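Local coordinates for protein aspartyl-tRNA synthetase 2 (PDB 1N9W) that attaches L-aspartate, activated with ATP, to both tRNA(Asp) and tRNA(Asn), acting as a homodimeric class II aminoacyl-tRNA synthetase of relaxed tRNA specificity, at residues Leu18-Gln32 and Leu35-Gly49. Sequence-based numbering, arbitrary orientation.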
# COMPACT_ATOMS: atom_id res chain seq x y z
N LEU B 18 -16.55 -22.83 14.25
CA LEU B 18 -15.18 -22.57 13.80
C LEU B 18 -15.08 -22.83 12.30
O LEU B 18 -15.83 -23.63 11.74
CB LEU B 18 -14.20 -23.51 14.53
CG LEU B 18 -14.18 -23.49 16.08
CD1 LEU B 18 -13.54 -24.76 16.59
CD2 LEU B 18 -13.42 -22.27 16.57
N LEU B 19 -14.17 -22.11 11.64
CA LEU B 19 -13.92 -22.29 10.21
C LEU B 19 -12.40 -22.33 10.12
O LEU B 19 -11.73 -21.50 10.73
CB LEU B 19 -14.45 -21.12 9.37
CG LEU B 19 -15.98 -20.93 9.39
CD1 LEU B 19 -16.36 -19.67 8.60
CD2 LEU B 19 -16.66 -22.16 8.80
N GLY B 20 -11.86 -23.31 9.40
CA GLY B 20 -10.41 -23.41 9.28
C GLY B 20 -9.97 -24.63 8.49
O GLY B 20 -10.75 -25.17 7.71
N PHE B 21 -8.73 -25.05 8.69
CA PHE B 21 -8.19 -26.21 7.99
C PHE B 21 -7.69 -27.26 8.96
O PHE B 21 -7.15 -26.93 10.02
CB PHE B 21 -7.01 -25.82 7.09
CG PHE B 21 -7.35 -24.79 6.07
CD1 PHE B 21 -7.33 -23.43 6.40
CD2 PHE B 21 -7.70 -25.16 4.77
CE1 PHE B 21 -7.65 -22.47 5.45
CE2 PHE B 21 -8.03 -24.20 3.82
CZ PHE B 21 -8.01 -22.85 4.16
N LEU B 22 -7.86 -28.53 8.60
CA LEU B 22 -7.41 -29.61 9.46
C LEU B 22 -5.87 -29.67 9.51
O LEU B 22 -5.22 -30.16 8.59
CB LEU B 22 -7.98 -30.93 8.94
CG LEU B 22 -7.71 -32.23 9.71
CD1 LEU B 22 -8.20 -32.12 11.15
CD2 LEU B 22 -8.41 -33.37 8.98
N HIS B 23 -5.29 -29.17 10.60
CA HIS B 23 -3.83 -29.16 10.76
C HIS B 23 -3.33 -30.61 10.85
O HIS B 23 -2.41 -30.99 10.14
CB HIS B 23 -3.44 -28.37 12.02
CG HIS B 23 -2.04 -27.85 11.99
ND1 HIS B 23 -1.64 -26.83 11.15
CD2 HIS B 23 -0.95 -28.20 12.70
CE1 HIS B 23 -0.36 -26.59 11.33
NE2 HIS B 23 0.09 -27.41 12.27
N TRP B 24 -3.94 -31.41 11.73
CA TRP B 24 -3.63 -32.83 11.86
C TRP B 24 -4.78 -33.56 12.53
O TRP B 24 -5.72 -32.94 13.03
CB TRP B 24 -2.30 -33.13 12.60
CG TRP B 24 -2.14 -32.58 13.99
CD1 TRP B 24 -1.27 -31.60 14.37
CD2 TRP B 24 -2.87 -32.96 15.17
NE1 TRP B 24 -1.41 -31.35 15.72
CE2 TRP B 24 -2.38 -32.17 16.23
CE3 TRP B 24 -3.88 -33.90 15.43
CZ2 TRP B 24 -2.87 -32.27 17.54
CZ3 TRP B 24 -4.37 -34.00 16.74
CH2 TRP B 24 -3.86 -33.19 17.77
N ARG B 25 -4.69 -34.88 12.53
CA ARG B 25 -5.72 -35.72 13.11
C ARG B 25 -5.08 -36.93 13.80
O ARG B 25 -3.97 -37.35 13.46
CB ARG B 25 -6.66 -36.20 11.99
CG ARG B 25 -5.92 -36.97 10.88
CD ARG B 25 -6.79 -37.36 9.67
NE ARG B 25 -6.04 -38.29 8.81
CZ ARG B 25 -6.54 -38.95 7.77
NH1 ARG B 25 -7.81 -38.82 7.42
NH2 ARG B 25 -5.75 -39.78 7.09
N ARG B 26 -5.79 -37.46 14.79
CA ARG B 26 -5.37 -38.64 15.53
C ARG B 26 -6.70 -39.35 15.64
O ARG B 26 -7.58 -38.93 16.39
CB ARG B 26 -4.89 -38.26 16.92
CG ARG B 26 -3.90 -37.13 16.91
CD ARG B 26 -2.49 -37.63 16.74
NE ARG B 26 -1.51 -36.54 16.78
CZ ARG B 26 -1.13 -35.84 15.72
NH1 ARG B 26 -1.65 -36.10 14.52
NH2 ARG B 26 -0.21 -34.90 15.85
N ASP B 27 -6.85 -40.42 14.86
CA ASP B 27 -8.07 -41.21 14.79
C ASP B 27 -8.05 -42.39 15.76
O ASP B 27 -7.36 -43.37 15.51
CB ASP B 27 -8.22 -41.74 13.36
CG ASP B 27 -9.61 -42.27 13.05
OD1 ASP B 27 -10.31 -42.74 13.98
OD2 ASP B 27 -9.99 -42.22 11.86
N LEU B 28 -8.81 -42.30 16.85
CA LEU B 28 -8.83 -43.41 17.79
C LEU B 28 -10.21 -44.06 17.84
O LEU B 28 -10.65 -44.52 18.90
CB LEU B 28 -8.42 -42.94 19.19
CG LEU B 28 -7.06 -42.27 19.31
CD1 LEU B 28 -6.87 -41.81 20.74
CD2 LEU B 28 -5.95 -43.23 18.91
N GLY B 29 -10.89 -44.08 16.70
CA GLY B 29 -12.21 -44.69 16.65
C GLY B 29 -13.31 -43.90 17.34
O GLY B 29 -13.77 -42.88 16.81
N ARG B 30 -13.72 -44.36 18.52
CA ARG B 30 -14.78 -43.72 19.30
C ARG B 30 -14.47 -42.26 19.57
O ARG B 30 -15.37 -41.42 19.57
CB ARG B 30 -14.99 -44.44 20.64
CG ARG B 30 -15.64 -45.81 20.52
CD ARG B 30 -16.10 -46.31 21.88
NE ARG B 30 -16.86 -47.56 21.77
CZ ARG B 30 -17.60 -48.08 22.75
NH1 ARG B 30 -17.70 -47.45 23.92
NH2 ARG B 30 -18.26 -49.21 22.55
N ILE B 31 -13.21 -41.96 19.83
CA ILE B 31 -12.81 -40.58 20.05
C ILE B 31 -11.77 -40.24 18.99
O ILE B 31 -10.91 -41.07 18.65
CB ILE B 31 -12.21 -40.34 21.46
CG1 ILE B 31 -10.93 -41.16 21.62
CG2 ILE B 31 -13.21 -40.74 22.54
CD1 ILE B 31 -9.97 -40.57 22.64
N GLN B 32 -11.85 -39.03 18.45
CA GLN B 32 -10.92 -38.59 17.43
C GLN B 32 -10.48 -37.19 17.78
O GLN B 32 -11.29 -36.34 18.16
CB GLN B 32 -11.59 -38.64 16.05
CG GLN B 32 -12.00 -40.05 15.66
CD GLN B 32 -13.01 -40.11 14.52
OE1 GLN B 32 -14.01 -39.39 14.51
NE2 GLN B 32 -12.77 -41.00 13.56
N LEU B 35 -6.90 -31.08 15.04
CA LEU B 35 -6.28 -29.82 15.37
C LEU B 35 -6.76 -28.94 14.22
O LEU B 35 -6.45 -29.21 13.07
CB LEU B 35 -4.76 -29.95 15.34
CG LEU B 35 -4.09 -28.85 16.13
CD1 LEU B 35 -4.22 -29.16 17.62
CD2 LEU B 35 -2.62 -28.72 15.73
N LEU B 36 -7.55 -27.91 14.53
CA LEU B 36 -8.07 -27.02 13.50
C LEU B 36 -7.34 -25.70 13.58
O LEU B 36 -7.15 -25.17 14.68
CB LEU B 36 -9.58 -26.76 13.71
CG LEU B 36 -10.30 -25.85 12.70
CD1 LEU B 36 -11.79 -26.22 12.62
CD2 LEU B 36 -10.12 -24.38 13.08
N ARG B 37 -6.89 -25.17 12.45
CA ARG B 37 -6.24 -23.87 12.55
C ARG B 37 -6.86 -22.83 11.64
O ARG B 37 -7.18 -23.10 10.48
CB ARG B 37 -4.74 -23.96 12.25
CG ARG B 37 -4.43 -24.17 10.82
CD ARG B 37 -3.10 -23.60 10.32
NE ARG B 37 -3.31 -23.68 8.87
CZ ARG B 37 -3.08 -24.76 8.14
NH1 ARG B 37 -2.55 -25.86 8.67
NH2 ARG B 37 -3.55 -24.80 6.91
N ASP B 38 -7.07 -21.64 12.18
CA ASP B 38 -7.60 -20.59 11.36
C ASP B 38 -6.51 -19.51 11.28
O ASP B 38 -5.38 -19.76 11.70
CB ASP B 38 -8.99 -20.09 11.86
CG ASP B 38 -8.98 -19.56 13.28
OD1 ASP B 38 -7.91 -19.09 13.73
OD2 ASP B 38 -10.05 -19.57 13.93
N ARG B 39 -6.84 -18.35 10.72
CA ARG B 39 -5.84 -17.30 10.57
C ARG B 39 -5.30 -16.80 11.90
O ARG B 39 -4.28 -16.12 11.94
CB ARG B 39 -6.41 -16.13 9.75
CG ARG B 39 -7.68 -15.48 10.31
CD ARG B 39 -8.18 -14.37 9.37
NE ARG B 39 -9.21 -13.54 9.96
CZ ARG B 39 -10.51 -13.82 9.93
NH1 ARG B 39 -10.95 -14.92 9.34
NH2 ARG B 39 -11.37 -12.99 10.51
N SER B 40 -5.96 -17.16 13.00
CA SER B 40 -5.52 -16.69 14.32
C SER B 40 -4.86 -17.75 15.20
O SER B 40 -4.40 -17.44 16.29
CB SER B 40 -6.70 -16.09 15.09
OG SER B 40 -7.58 -17.10 15.53
N GLY B 41 -4.81 -19.00 14.74
CA GLY B 41 -4.16 -20.02 15.55
C GLY B 41 -4.70 -21.43 15.39
O GLY B 41 -5.41 -21.73 14.42
N VAL B 42 -4.36 -22.31 16.34
CA VAL B 42 -4.83 -23.69 16.28
C VAL B 42 -5.61 -24.08 17.54
O VAL B 42 -5.32 -23.62 18.64
CB VAL B 42 -3.67 -24.71 16.11
CG1 VAL B 42 -2.87 -24.40 14.84
CG2 VAL B 42 -2.75 -24.70 17.33
N VAL B 43 -6.61 -24.92 17.35
CA VAL B 43 -7.41 -25.39 18.46
C VAL B 43 -7.71 -26.89 18.31
O VAL B 43 -7.92 -27.39 17.19
CB VAL B 43 -8.75 -24.61 18.57
CG1 VAL B 43 -9.64 -24.88 17.35
CG2 VAL B 43 -9.46 -25.00 19.85
N GLN B 44 -7.71 -27.59 19.44
CA GLN B 44 -8.00 -29.02 19.45
C GLN B 44 -9.51 -29.17 19.37
O GLN B 44 -10.27 -28.45 20.02
CB GLN B 44 -7.48 -29.67 20.76
CG GLN B 44 -7.68 -31.21 20.81
CD GLN B 44 -7.01 -31.89 22.01
OE1 GLN B 44 -7.59 -31.99 23.11
NE2 GLN B 44 -5.78 -32.37 21.79
N VAL B 45 -9.95 -30.10 18.53
CA VAL B 45 -11.37 -30.36 18.36
C VAL B 45 -11.51 -31.83 18.69
O VAL B 45 -10.71 -32.64 18.24
CB VAL B 45 -11.84 -30.07 16.91
CG1 VAL B 45 -13.25 -30.57 16.70
CG2 VAL B 45 -11.79 -28.57 16.65
N VAL B 46 -12.52 -32.16 19.50
CA VAL B 46 -12.74 -33.54 19.86
C VAL B 46 -14.04 -34.04 19.27
O VAL B 46 -15.10 -33.43 19.45
CB VAL B 46 -12.77 -33.72 21.42
CG1 VAL B 46 -12.94 -35.20 21.76
CG2 VAL B 46 -11.49 -33.19 22.04
N THR B 47 -13.95 -35.14 18.54
CA THR B 47 -15.12 -35.74 17.94
C THR B 47 -14.94 -37.26 18.04
O THR B 47 -14.18 -37.73 18.89
CB THR B 47 -15.25 -35.25 16.45
OG1 THR B 47 -16.49 -35.72 15.90
CG2 THR B 47 -14.09 -35.74 15.60
N GLY B 48 -15.65 -38.02 17.21
CA GLY B 48 -15.55 -39.48 17.26
C GLY B 48 -16.48 -40.15 16.26
O GLY B 48 -17.47 -39.55 15.84
N GLY B 49 -16.14 -41.37 15.86
CA GLY B 49 -16.96 -42.13 14.92
C GLY B 49 -17.16 -41.54 13.53
O GLY B 49 -18.05 -41.99 12.79
O HOH W 1 -12.84 -20.14 13.50
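With CG anti to the backbone N (chi1 -157°), the ring of His-23 swings alongside Leu-35 to Arg-37, whose CG sits between its own backbone N and carbonyl carbon (chi1 73°) and whose chain then runs extended to NE. The two bridge strands 15-28 and 31-38, the first hairpin of the curled meander that opens the anticodon-binding OB-fold, with 41-47 as its third strand. Arg-37 NH1 donates to His-23 ND1 over 2.8 Å, in the guanidinium plane but somewhat out of the imidazole plane, the two planes standing 79° apart. NH2 of the same arginine lies 3.6 Å from Phe-21 CB and also forms a salt bridge with Glu-56, so each terminal nitrogen has a polar partner. Phe-21 and Arg-37 are paired through both backbone bonds; the Phe-21 ring continues to an edge-to-face contact with Phe-223 of the second subunit. A classic beta bulge follows, His-23 and Trp-24 both facing Leu-35. Leu-35 CB sits over the Trp-24 five-membered ring, 3.5 Å from its centroid, a CH-pi contact; Arg-26, a tRNA-interaction site, lays NH2 over the opposite indole face. Toward the barrel interior, Leu-18 CD1 meets Val-43 CG1 tip to tip at 4.0 Å; Leu-18 also packs on Val-77, while Leu-36 and Val-45 pack on Val-61. At the far end, Gln-32 and Thr-47 form a second antiparallel hydrogen-bonded pair. Beyond it, Asp-27 OD1 accepts from Gly-29 N in an Asx turn and, from above the carboxylate plane, from Gln-32 NE2 at 3.0 Å.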